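Local structure of probable polysaccharide deacetylase pdaA (Bacillus subtilis, 1NY1) at residues 47-61 and 195-209. The protein removes acetyl groups from N-acetylmuramic acid residues of peptidoglycan, leading to muramic delta-lactam in the spore cortex, and is required for germination. Numbering follows the deposited sequence.
Sequences LTFDNGYENGYTPKV and IYLLHTVSRDNAEAL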
loop_
_atom_site.group_PDB
_atom_site.type_symbol
_atom_site.label_atom_id
_atom_site.label_comp_id
_atom_site.label_asym_id
_atom_site.label_seq_id
_atom_site.Cartn_x
_atom_site.Cartn_y
_atom_site.Cartn_z
ATOM N N LEU A 47 -2.808 4.408 -5.837
ATOM C CA LEU A 47 -2.473 2.992 -5.935
ATOM C C LEU A 47 -1.320 2.603 -5.016
ATOM O O LEU A 47 -0.294 3.282 -4.981
ATOM C CB LEU A 47 -2.103 2.633 -7.380
ATOM C CG LEU A 47 -3.202 2.821 -8.436
ATOM C CD1 LEU A 47 -2.673 2.425 -9.809
ATOM C CD2 LEU A 47 -4.411 1.970 -8.070
ATOM N N THR A 48 -1.502 1.526 -4.257
ATOM C CA THR A 48 -0.443 1.020 -3.388
ATOM C C THR A 48 -0.392 -0.490 -3.596
ATOM O O THR A 48 -1.395 -1.122 -3.960
ATOM C CB THR A 48 -0.677 1.312 -1.873
ATOM O OG1 THR A 48 -1.659 0.413 -1.346
ATOM C CG2 THR A 48 -1.129 2.750 -1.657
ATOM N N PHE A 49 0.787 -1.060 -3.380
ATOM C CA PHE A 49 1.001 -2.489 -3.553
ATOM C C PHE A 49 1.750 -3.070 -2.355
ATOM O O PHE A 49 2.518 -2.371 -1.704
ATOM C CB PHE A 49 1.839 -2.751 -4.814
ATOM C CG PHE A 49 1.259 -2.171 -6.079
ATOM C CD1 PHE A 49 1.366 -0.811 -6.361
ATOM C CD2 PHE A 49 0.621 -2.999 -7.001
ATOM C CE1 PHE A 49 0.845 -0.286 -7.552
ATOM C CE2 PHE A 49 0.099 -2.488 -8.188
ATOM C CZ PHE A 49 0.211 -1.129 -8.462
ATOM N N ASP A 50 1.499 -4.342 -2.057
ATOM C CA ASP A 50 2.199 -5.043 -0.983
ATOM C C ASP A 50 3.025 -6.087 -1.735
ATOM O O ASP A 50 2.481 -6.850 -2.535
ATOM C CB ASP A 50 1.215 -5.741 -0.028
ATOM C CG ASP A 50 0.670 -4.816 1.052
ATOM O OD1 ASP A 50 0.936 -3.596 1.003
ATOM O OD2 ASP A 50 -0.034 -5.319 1.963
ATOM N N ASN A 51 4.334 -6.107 -1.493
ATOM C CA ASN A 51 5.228 -7.040 -2.174
ATOM C C ASN A 51 6.066 -7.852 -1.201
ATOM O O ASN A 51 7.041 -7.346 -0.652
ATOM C CB ASN A 51 6.155 -6.271 -3.120
ATOM C CG ASN A 51 5.390 -5.545 -4.215
ATOM O OD1 ASN A 51 5.078 -6.119 -5.260
ATOM N ND2 ASN A 51 5.061 -4.283 -3.963
ATOM N N GLY A 52 5.686 -9.113 -1.003
ATOM C CA GLY A 52 6.410 -9.987 -0.093
ATOM C C GLY A 52 7.311 -10.959 -0.834
ATOM O O GLY A 52 8.309 -11.420 -0.288
ATOM N N TYR A 53 6.940 -11.286 -2.069
ATOM C CA TYR A 53 7.721 -12.181 -2.918
ATOM C C TYR A 53 7.335 -11.938 -4.370
ATOM O O TYR A 53 6.344 -11.262 -4.652
ATOM C CB TYR A 53 7.491 -13.656 -2.556
ATOM C CG TYR A 53 6.069 -14.118 -2.744
ATOM C CD1 TYR A 53 5.104 -13.873 -1.769
ATOM C CD2 TYR A 53 5.676 -14.769 -3.911
ATOM C CE1 TYR A 53 3.783 -14.262 -1.953
ATOM C CE2 TYR A 53 4.357 -15.161 -4.108
ATOM C CZ TYR A 53 3.418 -14.904 -3.123
ATOM O OH TYR A 53 2.113 -15.282 -3.307
ATOM N N GLU A 54 8.106 -12.504 -5.289
ATOM C CA GLU A 54 7.855 -12.310 -6.714
ATOM C C GLU A 54 7.341 -13.578 -7.392
ATOM O O GLU A 54 7.830 -14.675 -7.126
ATOM C CB GLU A 54 9.155 -11.827 -7.375
ATOM C CG GLU A 54 9.092 -11.543 -8.873
ATOM C CD GLU A 54 8.073 -10.471 -9.243
ATOM O OE1 GLU A 54 7.650 -9.696 -8.358
ATOM O OE2 GLU A 54 7.709 -10.395 -10.434
ATOM N N ASN A 55 6.336 -13.431 -8.255
ATOM C CA ASN A 55 5.791 -14.577 -8.970
ATOM C C ASN A 55 5.820 -14.348 -10.485
ATOM O O ASN A 55 5.112 -15.016 -11.238
ATOM C CB ASN A 55 4.367 -14.890 -8.494
ATOM C CG ASN A 55 3.885 -16.257 -8.953
ATOM O OD1 ASN A 55 4.663 -17.211 -9.021
ATOM N ND2 ASN A 55 2.593 -16.362 -9.255
ATOM N N GLY A 56 6.627 -13.380 -10.916
ATOM C CA GLY A 56 6.805 -13.114 -12.335
ATOM C C GLY A 56 6.012 -12.033 -13.050
ATOM O O GLY A 56 6.164 -11.884 -14.260
ATOM N N TYR A 57 5.204 -11.263 -12.327
ATOM C CA TYR A 57 4.392 -10.236 -12.962
ATOM C C TYR A 57 4.723 -8.790 -12.616
ATOM O O TYR A 57 4.187 -7.872 -13.238
ATOM C CB TYR A 57 2.908 -10.488 -12.651
ATOM C CG TYR A 57 2.431 -11.885 -12.996
ATOM C CD1 TYR A 57 2.399 -12.322 -14.317
ATOM C CD2 TYR A 57 2.031 -12.773 -11.996
ATOM C CE1 TYR A 57 1.983 -13.614 -14.640
ATOM C CE2 TYR A 57 1.611 -14.072 -12.307
ATOM C CZ TYR A 57 1.593 -14.483 -13.635
ATOM O OH TYR A 57 1.212 -15.768 -13.965
ATOM N N THR A 58 5.595 -8.559 -11.642
ATOM C CA THR A 58 5.890 -7.179 -11.267
ATOM C C THR A 58 6.478 -6.343 -12.406
ATOM O O THR A 58 6.196 -5.152 -12.504
ATOM C CB THR A 58 6.779 -7.129 -10.016
ATOM O OG1 THR A 58 6.116 -7.834 -8.957
ATOM C CG2 THR A 58 6.996 -5.688 -9.572
ATOM N N PRO A 59 7.302 -6.953 -13.277
ATOM C CA PRO A 59 7.862 -6.172 -14.385
ATOM C C PRO A 59 6.727 -5.628 -15.252
ATOM O O PRO A 59 6.767 -4.477 -15.683
ATOM C CB PRO A 59 8.715 -7.193 -15.126
ATOM C CG PRO A 59 9.236 -8.035 -14.015
ATOM C CD PRO A 59 8.000 -8.243 -13.147
ATOM N N LYS A 60 5.713 -6.451 -15.509
ATOM C CA LYS A 60 4.587 -5.996 -16.320
ATOM C C LYS A 60 3.792 -4.910 -15.597
ATOM O O LYS A 60 3.327 -3.956 -16.225
ATOM C CB LYS A 60 3.667 -7.165 -16.701
ATOM C CG LYS A 60 4.231 -8.067 -17.809
ATOM C CD LYS A 60 3.178 -9.028 -18.375
ATOM C CE LYS A 60 2.700 -10.034 -17.326
ATOM N NZ LYS A 60 1.562 -10.882 -17.809
ATOM N N VAL A 61 3.639 -5.046 -14.282
ATOM C CA VAL A 61 2.919 -4.039 -13.510
ATOM C C VAL A 61 3.633 -2.696 -13.632
ATOM O O VAL A 61 2.998 -1.655 -13.798
ATOM C CB VAL A 61 2.829 -4.427 -12.021
ATOM C CG1 VAL A 61 2.386 -3.223 -11.193
ATOM C CG2 VAL A 61 1.841 -5.574 -11.845
ATOM N N ILE A 195 -7.793 4.425 -1.577
ATOM C CA ILE A 195 -6.409 3.996 -1.529
ATOM C C ILE A 195 -6.539 2.499 -1.782
ATOM O O ILE A 195 -7.105 1.763 -0.965
ATOM C CB ILE A 195 -5.755 4.251 -0.152
ATOM C CG1 ILE A 195 -5.683 5.763 0.117
ATOM C CG2 ILE A 195 -4.354 3.632 -0.123
ATOM C CD1 ILE A 195 -4.990 6.151 1.424
ATOM N N TYR A 196 -6.061 2.067 -2.943
ATOM C CA TYR A 196 -6.111 0.665 -3.333
ATOM C C TYR A 196 -4.914 -0.090 -2.802
ATOM O O TYR A 196 -3.794 0.422 -2.801
ATOM C CB TYR A 196 -6.082 0.497 -4.853
ATOM C CG TYR A 196 -7.377 0.754 -5.574
ATOM C CD1 TYR A 196 -7.693 0.045 -6.735
ATOM C CD2 TYR A 196 -8.271 1.716 -5.122
ATOM C CE1 TYR A 196 -8.874 0.292 -7.430
ATOM C CE2 TYR A 196 -9.452 1.970 -5.805
ATOM C CZ TYR A 196 -9.749 1.259 -6.953
ATOM O OH TYR A 196 -10.923 1.517 -7.625
ATOM N N LEU A 197 -5.166 -1.315 -2.356
ATOM C CA LEU A 197 -4.118 -2.199 -1.880
ATOM C C LEU A 197 -4.147 -3.345 -2.878
ATOM O O LEU A 197 -5.120 -4.103 -2.937
ATOM C CB LEU A 197 -4.424 -2.725 -0.474
ATOM C CG LEU A 197 -3.353 -3.548 0.256
ATOM C CD1 LEU A 197 -3.971 -4.179 1.492
ATOM C CD2 LEU A 197 -2.794 -4.628 -0.631
ATOM N N LEU A 198 -3.087 -3.465 -3.667
ATOM C CA LEU A 198 -3.002 -4.516 -4.674
ATOM C C LEU A 198 -1.771 -5.384 -4.463
ATOM O O LEU A 198 -0.823 -4.984 -3.787
ATOM C CB LEU A 198 -2.920 -3.902 -6.075
ATOM C CG LEU A 198 -4.046 -2.973 -6.518
ATOM C CD1 LEU A 198 -3.721 -2.393 -7.886
ATOM C CD2 LEU A 198 -5.354 -3.746 -6.555
ATOM N N HIS A 199 -1.807 -6.581 -5.039
ATOM C CA HIS A 199 -0.686 -7.513 -4.991
ATOM C C HIS A 199 -0.313 -7.688 -6.455
ATOM O O HIS A 199 -1.093 -7.328 -7.335
ATOM C CB HIS A 199 -1.113 -8.843 -4.364
ATOM C CG HIS A 199 -1.519 -8.706 -2.931
ATOM N ND1 HIS A 199 -0.600 -8.599 -1.910
ATOM C CD2 HIS A 199 -2.735 -8.522 -2.365
ATOM C CE1 HIS A 199 -1.231 -8.348 -0.777
ATOM N NE2 HIS A 199 -2.528 -8.294 -1.025
ATOM N N THR A 200 0.871 -8.221 -6.728
ATOM C CA THR A 200 1.301 -8.390 -8.109
ATOM C C THR A 200 1.686 -9.831 -8.420
ATOM O O THR A 200 2.419 -10.086 -9.375
ATOM C CB THR A 200 2.519 -7.484 -8.418
ATOM O OG1 THR A 200 3.661 -7.955 -7.686
ATOM C CG2 THR A 200 2.226 -6.042 -8.011
ATOM N N VAL A 201 1.173 -10.770 -7.633
ATOM C CA VAL A 201 1.509 -12.180 -7.813
ATOM C C VAL A 201 0.485 -13.046 -8.549
ATOM O O VAL A 201 0.811 -14.151 -8.987
ATOM C CB VAL A 201 1.782 -12.857 -6.446
ATOM C CG1 VAL A 201 2.991 -12.220 -5.780
ATOM C CG2 VAL A 201 0.557 -12.731 -5.535
ATOM N N SER A 202 -0.743 -12.559 -8.700
ATOM C CA SER A 202 -1.779 -13.365 -9.344
ATOM C C SER A 202 -1.878 -13.211 -10.859
ATOM O O SER A 202 -1.709 -12.121 -11.399
ATOM C CB SER A 202 -3.135 -13.065 -8.699
ATOM O OG SER A 202 -4.057 -14.124 -8.925
ATOM N N ARG A 203 -2.169 -14.320 -11.537
ATOM C CA ARG A 203 -2.280 -14.332 -12.990
ATOM C C ARG A 203 -3.108 -13.179 -13.544
ATOM O O ARG A 203 -4.217 -12.912 -13.076
ATOM C CB ARG A 203 -2.879 -15.664 -13.465
ATOM C CG ARG A 203 -2.970 -15.785 -14.980
ATOM C CD ARG A 203 -3.408 -17.181 -15.387
ATOM N NE ARG A 203 -4.705 -17.517 -14.816
ATOM C CZ ARG A 203 -5.864 -17.079 -15.291
ATOM N NH1 ARG A 203 -5.889 -16.289 -16.357
ATOM N NH2 ARG A 203 -7.000 -17.417 -14.692
ATOM N N ASP A 204 -2.534 -12.497 -14.533
ATOM C CA ASP A 204 -3.163 -11.375 -15.214
ATOM C C ASP A 204 -3.443 -10.112 -14.396
ATOM O O ASP A 204 -4.181 -9.240 -14.856
ATOM C CB ASP A 204 -4.461 -11.846 -15.890
ATOM C CG ASP A 204 -4.214 -12.511 -17.238
ATOM O OD1 ASP A 204 -3.042 -12.653 -17.640
ATOM O OD2 ASP A 204 -5.198 -12.888 -17.909
ATOM N N ASN A 205 -2.865 -9.988 -13.202
ATOM C CA ASN A 205 -3.116 -8.792 -12.403
ATOM C C ASN A 205 -2.647 -7.528 -13.126
ATOM O O ASN A 205 -3.279 -6.480 -13.013
ATOM C CB ASN A 205 -2.461 -8.882 -11.009
ATOM C CG ASN A 205 -0.943 -8.766 -11.051
ATOM O OD1 ASN A 205 -0.222 -9.766 -11.171
ATOM N ND2 ASN A 205 -0.451 -7.541 -10.952
ATOM N N ALA A 206 -1.557 -7.624 -13.885
ATOM C CA ALA A 206 -1.044 -6.463 -14.619
ATOM C C ALA A 206 -2.021 -6.033 -15.714
ATOM O O ALA A 206 -2.244 -4.838 -15.927
ATOM C CB ALA A 206 0.317 -6.782 -15.230
ATOM N N GLU A 207 -2.589 -7.013 -16.411
ATOM C CA GLU A 207 -3.553 -6.741 -17.471
ATOM C C GLU A 207 -4.832 -6.155 -16.869
ATOM O O GLU A 207 -5.436 -5.246 -17.437
ATOM C CB GLU A 207 -3.879 -8.031 -18.238
ATOM C CG GLU A 207 -2.762 -8.588 -19.140
ATOM C CD GLU A 207 -1.556 -9.150 -18.384
ATOM O OE1 GLU A 207 -1.665 -9.453 -17.177
ATOM O OE2 GLU A 207 -0.492 -9.311 -19.017
ATOM N N ALA A 208 -5.249 -6.676 -15.716
ATOM C CA ALA A 208 -6.450 -6.162 -15.069
ATOM C C ALA A 208 -6.211 -4.706 -14.682
ATOM O O ALA A 208 -7.072 -3.852 -14.888
ATOM C CB ALA A 208 -6.793 -6.992 -13.828
ATOM N N LEU A 209 -5.031 -4.421 -14.133
ATOM C CA LEU A 209 -4.691 -3.060 -13.724
ATOM C C LEU A 209 -4.659 -2.120 -14.929
ATOM O O LEU A 209 -5.117 -0.975 -14.855
ATOM C CB LEU A 209 -3.332 -3.035 -13.019
ATOM C CG LEU A 209 -2.817 -1.673 -12.526
ATOM C CD1 LEU A 209 -3.733 -1.115 -11.436
ATOM C CD2 LEU A 209 -1.407 -1.845 -11.979
HETATM O O HOH W 1 2.470 -8.723 -4.438
HETATM O O HOH W 2 5.068 -8.969 -5.426
HETATM O O HOH W 3 4.916 -11.106 -9.222
HETATM O O HOH W 4 -0.607 -12.869 -16.542
#
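T48 bonds through its N to Y196 O and through its O to L198 N, and D50 N to L198 O, as in parallel strands. T48 adds a side-chain bond to the ladder: OG1, set between its own backbone N and carbonyl carbon (chi1 77°), donates to Y196 O at 2.6 Å, so that this carbonyl receives two donors. N55 ND2 meets V201 O at 2.9 Å, almost straight (176°) and in the carbonyl plane, while a water joins T200 O to N55 N and Y57 N. K60 NZ forms a salt bridge with E207 OE2 at 2.9 Å, linking the two helices. Such neighbouring strands, each running into a loop and then a helix, belong to the NodB-type deacetylase fold; here they bring together D50 and H199, the probable proton acceptor and donor. R140 forms a salt bridge to D50, and D170 accepts a hydrogen bond from H199 N. Among apolar contacts, L209 CD2 reaches the edge of the F49 ring, 3.9 Å from CZ, and V201 CG1 lies over a face of Y53. The Y57 ring instead turns its edge to carbonyl oxygens, T200 O and V201 O; replacing Y57 by alanine would keep CB beside T200 O but is likely to open a gap against V201 O and R203.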